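Local coordinates for protein tRNA(Ile2) 2-agmatinylcytidine synthetase TiaS (Archaeoglobus fulgidus, PDB 5XOB) that attaches agmatine to the wobble cytidine of its isoleucine tRNA at the expense of ATP, forming 2-agmatinylcytidine and switching codon reading from AUG to AUA, at residues Phe39-Arg44 with Met240-His246; Pro189-Asn194 with Gly215-Ser220. All coordinates share one frame; numbering follows the deposited sequence.

Strand 35-44 comes early in the chain, in the TCKD domain, and waits nearly 200 residues for its partner in contact 1. The chain first finishes that region and then enters the FLD domain, where helix 177-187 leads into the loop 189-194. Some twenty residues later, strand 212-218 returns to this loop and closes contact 2, a short loop lying wholly within the long one. Helix 221-230 follows, and strand 239-244 then pairs with 39-44 to close contact 1. That pairing joins both domains in one mixed sheet, while contact 2 covers 212-218, one of its two outermost strands. The two meet where H246 packs against R217.

Contact 1: residues Phe39-Arg44 with Met240-His246; sequences FPRLIR and MIFVTNH
R44 and H246 meet edge to edge: R44 NE donates to H246 NE2 at 3.1 Å, and each atom lies nearly in the plane of the other's flat group. The two planes are 29° apart, nearly coplanar. R44 CG lies against the imidazole too, anti to the carbonyl carbon (chi1 -63°), and a bend at chi2 turns the rest of the chain. L42 CD1 comes at the same ring obliquely, 3.5 Å from H246 CE1. N245 reads the backbone of R44 twice with its amide: OD1 accepts from R44 N, tilted from the carbonyl plane, while ND2 gives a straight bond (169°) to R44 O on a lone pair. These bonds carry the pairing past the end of strand 239-244.

Earlier in the strands, V243 N to P40 O and L42 N to V243 O form the parallel ladder that joins the TCKD and FLD domains within one mixed sheet. V243 CG2 lies 3.5 Å from R41 CG on one face; on the other, L42 CB meets F242 CB and T244 CG2. F242 crosses P40 at about a right angle, CD1 3.5 Å from P40 CG. I241 CG2 sits over the centre of the F39 ring, 4.2 Å from its centroid.

Strand 57-64 flanks the pair beyond 39-44 and strand 157-163 beyond 239-244; helix 221-230 covers F39 and I241, and R41 reaches the carbonyls of A148 and A151.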
loop_
_atom_site.group_PDB
_atom_site.type_symbol
_atom_site.label_atom_id
_atom_site.label_comp_id
_atom_site.label_asym_id
_atom_site.label_seq_id
_atom_site.Cartn_x
_atom_site.Cartn_y
_atom_site.Cartn_z
ATOM N N PHE A 39 -20.901 0.929 -9.275
ATOM C CA PHE A 39 -19.593 1.511 -9.570
ATOM C C PHE A 39 -18.661 0.458 -10.171
ATOM O O PHE A 39 -18.813 -0.740 -9.904
ATOM C CB PHE A 39 -18.963 2.119 -8.307
ATOM C CG PHE A 39 -19.677 3.346 -7.808
ATOM C CD1 PHE A 39 -20.207 3.389 -6.524
ATOM C CD2 PHE A 39 -19.837 4.459 -8.633
ATOM C CE1 PHE A 39 -20.875 4.517 -6.071
ATOM C CE2 PHE A 39 -20.506 5.588 -8.184
ATOM C CZ PHE A 39 -21.025 5.619 -6.901
ATOM N N PRO A 40 -17.697 0.901 -10.992
ATOM C CA PRO A 40 -16.665 -0.017 -11.427
ATOM C C PRO A 40 -15.725 -0.269 -10.262
ATOM O O PRO A 40 -15.767 0.456 -9.262
ATOM C CB PRO A 40 -15.953 0.763 -12.525
ATOM C CG PRO A 40 -16.061 2.177 -12.073
ATOM C CD PRO A 40 -17.392 2.290 -11.381
ATOM N N ARG A 41 -14.883 -1.283 -10.393
ATOM C CA ARG A 41 -13.981 -1.659 -9.323
ATOM C C ARG A 41 -12.551 -1.536 -9.822
ATOM O O ARG A 41 -12.271 -1.834 -10.980
ATOM C CB ARG A 41 -14.296 -3.076 -8.848
ATOM C CG ARG A 41 -15.798 -3.340 -8.727
ATOM C CD ARG A 41 -16.115 -4.523 -7.828
ATOM N NE ARG A 41 -15.406 -5.722 -8.266
ATOM C CZ ARG A 41 -15.129 -6.775 -7.496
ATOM N NH1 ARG A 41 -15.503 -6.807 -6.223
ATOM N NH2 ARG A 41 -14.462 -7.805 -8.004
ATOM N N LEU A 42 -11.671 -1.046 -8.950
ATOM C CA LEU A 42 -10.242 -0.948 -9.221
ATOM C C LEU A 42 -9.505 -1.877 -8.256
ATOM O O LEU A 42 -9.421 -1.604 -7.057
ATOM C CB LEU A 42 -9.766 0.485 -9.020
ATOM C CG LEU A 42 -8.407 0.903 -9.592
ATOM C CD1 LEU A 42 -7.878 2.087 -8.795
ATOM C CD2 LEU A 42 -7.357 -0.205 -9.622
ATOM N N ILE A 43 -8.957 -2.963 -8.797
ATOM C CA ILE A 43 -8.346 -4.037 -8.007
ATOM C C ILE A 43 -6.824 -4.057 -8.177
ATOM O O ILE A 43 -6.329 -4.458 -9.222
ATOM C CB ILE A 43 -8.913 -5.410 -8.450
ATOM C CG1 ILE A 43 -10.451 -5.422 -8.373
ATOM C CG2 ILE A 43 -8.310 -6.545 -7.634
ATOM C CD1 ILE A 43 -11.047 -5.152 -7.008
ATOM N N ARG A 44 -6.090 -3.632 -7.150
ATOM C CA ARG A 44 -4.625 -3.754 -7.146
ATOM C C ARG A 44 -4.175 -5.186 -6.838
ATOM O O ARG A 44 -4.702 -5.839 -5.934
ATOM C CB ARG A 44 -3.993 -2.815 -6.120
ATOM C CG ARG A 44 -4.228 -1.346 -6.388
ATOM C CD ARG A 44 -3.392 -0.820 -7.546
ATOM N NE ARG A 44 -3.662 0.601 -7.767
ATOM C CZ ARG A 44 -3.195 1.332 -8.774
ATOM N NH1 ARG A 44 -2.417 0.796 -9.705
ATOM N NH2 ARG A 44 -3.526 2.620 -8.848
ATOM N N MET A 240 -14.474 9.566 -12.290
ATOM C CA MET A 240 -15.053 8.279 -11.933
ATOM C C MET A 240 -14.686 7.878 -10.514
ATOM O O MET A 240 -13.580 8.137 -10.038
ATOM C CB MET A 240 -14.605 7.200 -12.930
ATOM C CG MET A 240 -15.293 5.845 -12.788
ATOM S SD MET A 240 -17.092 5.872 -12.968
ATOM C CE MET A 240 -17.236 6.534 -14.622
ATOM N N ILE A 241 -15.656 7.261 -9.850
ATOM C CA ILE A 241 -15.482 6.685 -8.536
ATOM C C ILE A 241 -15.424 5.169 -8.687
ATOM O O ILE A 241 -16.313 4.565 -9.290
ATOM C CB ILE A 241 -16.654 7.068 -7.616
ATOM C CG1 ILE A 241 -16.526 8.545 -7.221
ATOM C CG2 ILE A 241 -16.687 6.178 -6.379
ATOM C CD1 ILE A 241 -17.677 9.077 -6.394
ATOM N N PHE A 242 -14.367 4.577 -8.132
ATOM C CA PHE A 242 -14.178 3.131 -8.095
ATOM C C PHE A 242 -14.209 2.640 -6.663
ATOM O O PHE A 242 -13.634 3.272 -5.776
ATOM C CB PHE A 242 -12.814 2.766 -8.652
ATOM C CG PHE A 242 -12.595 3.224 -10.046
ATOM C CD1 PHE A 242 -12.726 2.342 -11.100
ATOM C CD2 PHE A 242 -12.252 4.544 -10.310
ATOM C CE1 PHE A 242 -12.526 2.763 -12.404
ATOM C CE2 PHE A 242 -12.046 4.977 -11.612
ATOM C CZ PHE A 242 -12.181 4.083 -12.660
ATOM N N VAL A 243 -14.862 1.507 -6.441
ATOM C CA VAL A 243 -14.655 0.772 -5.204
ATOM C C VAL A 243 -13.344 0.006 -5.386
ATOM O O VAL A 243 -13.109 -0.618 -6.427
ATOM C CB VAL A 243 -15.820 -0.180 -4.854
ATOM C CG1 VAL A 243 -17.149 0.563 -4.887
ATOM C CG2 VAL A 243 -15.861 -1.372 -5.791
ATOM N N THR A 244 -12.484 0.080 -4.379
ATOM C CA THR A 244 -11.105 -0.378 -4.513
ATOM C C THR A 244 -10.744 -1.285 -3.353
ATOM O O THR A 244 -11.412 -1.277 -2.320
ATOM C CB THR A 244 -10.114 0.812 -4.521
ATOM O OG1 THR A 244 -10.001 1.354 -3.200
ATOM C CG2 THR A 244 -10.581 1.913 -5.465
ATOM N N ASN A 245 -9.681 -2.067 -3.530
ATOM C CA ASN A 245 -9.066 -2.773 -2.405
ATOM C C ASN A 245 -7.851 -2.018 -1.850
ATOM O O ASN A 245 -7.035 -2.580 -1.122
ATOM C CB ASN A 245 -8.721 -4.224 -2.769
ATOM C CG ASN A 245 -7.635 -4.331 -3.813
ATOM O OD1 ASN A 245 -7.186 -3.330 -4.377
ATOM N ND2 ASN A 245 -7.207 -5.557 -4.080
ATOM N N HIS A 246 -7.750 -0.737 -2.184
ATOM C CA HIS A 246 -6.754 0.131 -1.566
ATOM C C HIS A 246 -6.947 0.219 -0.081
ATOM O O HIS A 246 -8.077 0.243 0.397
ATOM C CB HIS A 246 -6.868 1.544 -2.102
ATOM C CG HIS A 246 -6.467 1.666 -3.528
ATOM N ND1 HIS A 246 -7.003 2.607 -4.379
ATOM C CD2 HIS A 246 -5.594 0.943 -4.262
ATOM C CE1 HIS A 246 -6.457 2.469 -5.573
ATOM N NE2 HIS A 246 -5.604 1.465 -5.528
#

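Contact 2: residues Pro189-Asn194 with Gly215-Ser220; sequences PQTFDN and GIRGES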
loop_
_atom_site.group_PDB
_atom_site.type_symbol
_atom_site.label_atom_id
_atom_site.label_comp_id
_atom_site.label_asym_id
_atom_site.label_seq_id
_atom_site.Cartn_x
_atom_site.Cartn_y
_atom_site.Cartn_z
ATOM N N PRO A 189 -10.917 11.978 8.400
ATOM C CA PRO A 189 -10.393 10.879 7.601
ATOM C C PRO A 189 -11.402 10.263 6.613
ATOM O O PRO A 189 -11.203 9.135 6.137
ATOM C CB PRO A 189 -10.025 9.864 8.673
ATOM C CG PRO A 189 -11.106 10.032 9.692
ATOM C CD PRO A 189 -11.546 11.473 9.633
ATOM N N GLN A 190 -12.471 10.989 6.299
ATOM C CA GLN A 190 -13.427 10.529 5.298
ATOM C C GLN A 190 -12.765 10.554 3.927
ATOM O O GLN A 190 -13.145 9.805 3.035
ATOM C CB GLN A 190 -14.694 11.385 5.325
ATOM C CG GLN A 190 -15.443 11.297 6.645
ATOM C CD GLN A 190 -15.835 9.865 6.980
ATOM O OE1 GLN A 190 -16.596 9.233 6.241
ATOM N NE2 GLN A 190 -15.308 9.340 8.090
ATOM N N THR A 191 -11.799 11.451 3.769
ATOM C CA THR A 191 -10.755 11.313 2.767
ATOM C C THR A 191 -9.489 11.041 3.554
ATOM O O THR A 191 -9.369 11.487 4.693
ATOM C CB THR A 191 -10.545 12.596 1.934
ATOM O OG1 THR A 191 -9.805 13.569 2.691
ATOM C CG2 THR A 191 -11.860 13.176 1.485
ATOM N N PHE A 192 -8.541 10.322 2.962
ATOM C CA PHE A 192 -7.286 10.039 3.650
ATOM C C PHE A 192 -6.135 9.847 2.673
ATOM O O PHE A 192 -6.347 9.588 1.486
ATOM C CB PHE A 192 -7.445 8.805 4.534
ATOM C CG PHE A 192 -7.737 7.554 3.770
ATOM C CD1 PHE A 192 -6.697 6.757 3.304
ATOM C CD2 PHE A 192 -9.046 7.172 3.506
ATOM C CE1 PHE A 192 -6.953 5.597 2.590
ATOM C CE2 PHE A 192 -9.312 6.011 2.790
ATOM C CZ PHE A 192 -8.263 5.222 2.330
ATOM N N ASP A 193 -4.915 9.984 3.187
ATOM C CA ASP A 193 -3.700 9.776 2.401
ATOM C C ASP A 193 -3.688 10.560 1.093
ATOM O O ASP A 193 -3.240 10.064 0.057
ATOM C CB ASP A 193 -3.495 8.280 2.120
ATOM C CG ASP A 193 -2.891 7.546 3.291
ATOM O OD1 ASP A 193 -2.106 8.162 4.045
ATOM O OD2 ASP A 193 -3.185 6.343 3.448
ATOM N N ASN A 194 -4.183 11.785 1.139
ATOM C CA ASN A 194 -4.145 12.636 -0.030
ATOM C C ASN A 194 -3.100 13.739 0.129
ATOM O O ASN A 194 -2.831 14.479 -0.811
ATOM C CB ASN A 194 -5.544 13.189 -0.299
ATOM C CG ASN A 194 -6.590 12.079 -0.435
ATOM O OD1 ASN A 194 -6.398 11.092 -1.160
ATOM N ND2 ASN A 194 -7.693 12.228 0.278
ATOM N N GLY A 215 -6.294 11.564 -7.934
ATOM C CA GLY A 215 -7.172 10.527 -7.403
ATOM C C GLY A 215 -7.318 10.675 -5.900
ATOM O O GLY A 215 -6.328 10.657 -5.170
ATOM N N ILE A 216 -8.552 10.801 -5.431
ATOM C CA ILE A 216 -8.800 11.038 -4.021
ATOM C C ILE A 216 -9.377 9.795 -3.338
ATOM O O ILE A 216 -10.439 9.307 -3.720
ATOM C CB ILE A 216 -9.706 12.270 -3.856
ATOM C CG1 ILE A 216 -8.921 13.508 -4.299
ATOM C CG2 ILE A 216 -10.175 12.437 -2.412
ATOM C CD1 ILE A 216 -9.769 14.738 -4.506
ATOM N N ARG A 217 -8.654 9.292 -2.332
ATOM C CA ARG A 217 -9.076 8.131 -1.545
ATOM C C ARG A 217 -10.029 8.545 -0.437
ATOM O O ARG A 217 -9.836 9.581 0.193
ATOM C CB ARG A 217 -7.863 7.430 -0.920
ATOM C CG ARG A 217 -7.343 6.257 -1.730
ATOM C CD ARG A 217 -6.030 5.709 -1.188
ATOM N NE ARG A 217 -5.338 4.943 -2.225
ATOM C CZ ARG A 217 -4.430 5.429 -3.070
ATOM N NH1 ARG A 217 -4.039 6.703 -3.024
ATOM N NH2 ARG A 217 -3.897 4.623 -3.974
ATOM N N GLY A 218 -11.043 7.724 -0.173
ATOM C CA GLY A 218 -11.965 8.026 0.910
ATOM C C GLY A 218 -12.984 6.957 1.235
ATOM O O GLY A 218 -13.000 5.883 0.636
ATOM N N GLU A 219 -13.857 7.281 2.186
ATOM C CA GLU A 219 -14.781 6.310 2.773
ATOM C C GLU A 219 -16.216 6.404 2.235
ATOM O O GLU A 219 -16.982 5.441 2.336
ATOM C CB GLU A 219 -14.799 6.473 4.295
ATOM C CG GLU A 219 -13.436 6.324 4.958
ATOM C CD GLU A 219 -12.939 4.884 5.029
ATOM O OE1 GLU A 219 -13.739 3.925 4.919
ATOM O OE2 GLU A 219 -11.724 4.710 5.218
ATOM N N SER A 220 -16.590 7.550 1.672
ATOM C CA SER A 220 -17.954 7.724 1.189
ATOM C C SER A 220 -17.977 8.474 -0.109
ATOM O O SER A 220 -17.044 9.217 -0.439
ATOM C CB SER A 220 -18.796 8.486 2.212
ATOM O OG SER A 220 -18.381 9.840 2.300
#
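R217 sets its CB over one face of the F192 ring, and these are the two residues with the most surface buried here. That CB stands 4.1 Å from the centroid of the F192 ring, displaced toward the rim, while R217 CD lies beyond the rim, 3.9 Å from F192 CE1. F192 reaches this place because its CG sits between the backbone N and the carbonyl carbon (chi1 64°), which turns the ring up to the strand. G218 CA and E219 OE2 approach the ring obliquely at CE2. That carboxylate also has a salt bridge to R410.

The backbones touch at a single bridge, T191 with G218, their CA atoms 4.0 Å apart. F192 N donates to R217 O from well above the carbonyl plane, and E219 N gives a 2.8 Å bond to Q190 O. G218 CA passes close by, 3.0 Å from Q190 O. An irregular loop after helix 177-187 thus lies along 212-218, one of the two outermost strands of the mixed sheet, whose other side pairs with strand 157-163.

Q190 crosses E219 at about a right angle, its OE1 3.8 Å from E219 CB. N194 carries on from the bridge with its amide: OD1 accepts from R217 N at 3.1 Å, and ND2 makes a weak bond to R217 O while resting on I216 CG2. With an alanine in place of N194, R217 N is likely to lose this acceptor and R217 O its weak donor, and a gap would probably open beside I216. Past the strand, S220 caps helix 221-230 by bonding A223 N, and that helix also takes up the side chains of T191 and I216.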